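Local coordinates for uncharacterized protein (Photobacterium profundum, PDB 3R87), which probably acts as a thioesterase, a hydrolase of the 4-hydroxybenzoyl-CoA thioesterase family with the hotdog fold, at residues Y32-R35 with A36-V40. Sequence-based numbering, arbitrary orientation.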
loop_
_atom_site.group_PDB
_atom_site.type_symbol
_atom_site.label_atom_id
_atom_site.label_comp_id
_atom_site.label_asym_id
_atom_site.label_seq_id
_atom_site.Cartn_x
_atom_site.Cartn_y
_atom_site.Cartn_z
ATOM N N TYR A 32 -3.624 3.890 -9.521
ATOM C CA TYR A 32 -3.437 5.037 -10.392
ATOM C C TYR A 32 -4.700 5.289 -11.218
ATOM O O TYR A 32 -5.064 6.435 -11.450
ATOM C CB TYR A 32 -2.278 4.796 -11.346
ATOM C CG TYR A 32 -0.964 4.386 -10.668
ATOM C CD1 TYR A 32 -0.661 4.687 -9.331
ATOM C CD2 TYR A 32 -0.058 3.644 -11.401
ATOM C CE1 TYR A 32 0.505 4.201 -8.764
ATOM C CE2 TYR A 32 1.123 3.162 -10.842
ATOM C CZ TYR A 32 1.375 3.434 -9.494
ATOM O OH TYR A 32 2.500 2.889 -8.953
ATOM N N PHE A 33 -5.364 4.203 -11.656
ATOM C CA PHE A 33 -6.596 4.349 -12.388
ATOM C C PHE A 33 -7.666 5.000 -11.530
ATOM O O PHE A 33 -8.437 5.822 -12.013
ATOM C CB PHE A 33 -7.049 3.032 -12.950
ATOM C CG PHE A 33 -6.234 2.472 -14.080
ATOM C CD1 PHE A 33 -5.298 3.221 -14.785
ATOM C CD2 PHE A 33 -6.449 1.170 -14.513
ATOM C CE1 PHE A 33 -4.630 2.730 -15.880
ATOM C CE2 PHE A 33 -5.756 0.668 -15.623
ATOM C CZ PHE A 33 -4.842 1.434 -16.299
ATOM N N GLU A 34 -7.733 4.631 -10.236
ATOM C CA GLU A 34 -8.674 5.237 -9.314
ATOM C C GLU A 34 -8.422 6.749 -9.208
ATOM O O GLU A 34 -9.378 7.540 -9.283
ATOM C CB GLU A 34 -8.608 4.546 -7.956
ATOM C CG GLU A 34 -9.768 4.859 -7.048
ATOM C CD GLU A 34 -9.736 6.263 -6.386
ATOM O OE1 GLU A 34 -8.689 6.748 -6.071
ATOM O OE2 GLU A 34 -10.805 6.857 -6.129
ATOM N N ARG A 35 -7.166 7.151 -9.037
ATOM C CA ARG A 35 -6.850 8.567 -8.936
ATOM C C ARG A 35 -7.350 9.291 -10.166
ATOM O O ARG A 35 -7.920 10.383 -10.106
ATOM C CB ARG A 35 -5.340 8.782 -8.821
ATOM C CG ARG A 35 -4.675 8.149 -7.622
ATOM C CD ARG A 35 -3.187 8.399 -7.689
ATOM N NE ARG A 35 -2.458 7.546 -6.772
ATOM C CZ ARG A 35 -1.143 7.394 -6.764
ATOM N NH1 ARG A 35 -0.401 8.114 -7.614
ATOM N NH2 ARG A 35 -0.594 6.497 -5.977
ATOM N N ALA A 36 -7.064 8.711 -11.339
ATOM C CA ALA A 36 -7.388 9.364 -12.594
ATOM C C ALA A 36 -8.902 9.516 -12.741
ATOM O O ALA A 36 -9.361 10.558 -13.266
ATOM C CB ALA A 36 -6.763 8.591 -13.735
ATOM N N ARG A 37 -9.692 8.526 -12.345
ATOM C CA ARG A 37 -11.132 8.687 -12.376
ATOM C C ARG A 37 -11.577 9.811 -11.463
ATOM O O ARG A 37 -12.489 10.569 -11.810
ATOM C CB ARG A 37 -11.867 7.403 -12.030
ATOM C CG ARG A 37 -11.645 6.274 -12.995
ATOM C CD ARG A 37 -12.568 5.080 -12.759
ATOM N NE ARG A 37 -12.415 4.507 -11.418
ATOM C CZ ARG A 37 -11.526 3.572 -11.091
ATOM N NH1 ARG A 37 -10.689 3.067 -11.951
ATOM N NH2 ARG A 37 -11.517 3.107 -9.825
ATOM N N GLU A 38 -10.971 9.924 -10.282
ATOM C CA GLU A 38 -11.341 11.035 -9.395
ATOM C C GLU A 38 -11.139 12.374 -10.038
ATOM O O GLU A 38 -11.948 13.271 -9.855
ATOM C CB GLU A 38 -10.582 10.987 -8.068
ATOM C CG GLU A 38 -10.850 9.767 -7.214
ATOM C CD GLU A 38 -10.524 10.018 -5.775
ATOM O OE1 GLU A 38 -10.496 11.167 -5.311
ATOM O OE2 GLU A 38 -10.344 9.037 -5.004
ATOM N N HIS A 39 -10.051 12.530 -10.787
ATOM C CA HIS A 39 -9.784 13.805 -11.451
ATOM C C HIS A 39 -10.763 14.081 -12.568
ATOM O O HIS A 39 -11.051 15.246 -12.832
ATOM C CB HIS A 39 -8.342 13.890 -11.927
ATOM C CG HIS A 39 -7.410 14.131 -10.783
ATOM N ND1 HIS A 39 -7.059 15.380 -10.355
ATOM C CD2 HIS A 39 -6.742 13.289 -9.981
ATOM C CE1 HIS A 39 -6.266 15.286 -9.289
ATOM N NE2 HIS A 39 -6.067 14.002 -9.029
ATOM N N VAL A 40 -11.301 13.064 -13.247
ATOM C CA VAL A 40 -12.365 13.272 -14.230
ATOM C C VAL A 40 -13.621 13.737 -13.523
ATOM O O VAL A 40 -14.305 14.685 -13.973
ATOM C CB VAL A 40 -12.607 12.040 -15.070
ATOM C CG1 VAL A 40 -13.822 12.220 -15.967
ATOM C CG2 VAL A 40 -11.408 11.680 -15.870
#
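Y32 to H39 form two turns of the helix 28-41, the long helix that the antiparallel sheet of the hotdog fold wraps around. Four consecutive i to i+4 bonds join the turns, from A36 N to Y32 O and so on to H39 N to R35 O; that from R37 N to F33 O is 3.0 Å long, with an N-H...O angle of 162°.

Outside the backbone, E34 and E38 meet through their carboxylates, whose planes stand 75° apart. E34 OE2 lies 2.5 Å from E38 OE2, so close that one of the two acids probably holds a proton. Y15 of a second subunit packs on both residues, and burial there would also be expected to favour a neutral acid.

The R37 chain bends at chi3 (-59°) and folds the guanidinium back over the preceding turn, one face resting on E34 CA, while NH1 lies 3.8 Å from F33 CB. The E34 side chain crosses that of R37 at about a right angle, and their charged groups do not meet: OE2 of E34 and NH2 of R37 are 5.3 Å apart. Q94 of strand 89-97 instead accepts a bond from R37 NH1 and donates one to F33 O, tying helix to sheet.

H39 stacks on H9 and bonds through NE2 to Y14 of the second subunit; its ring turns an edge to the preceding turn, with CD2 3.1 Å from R35 O.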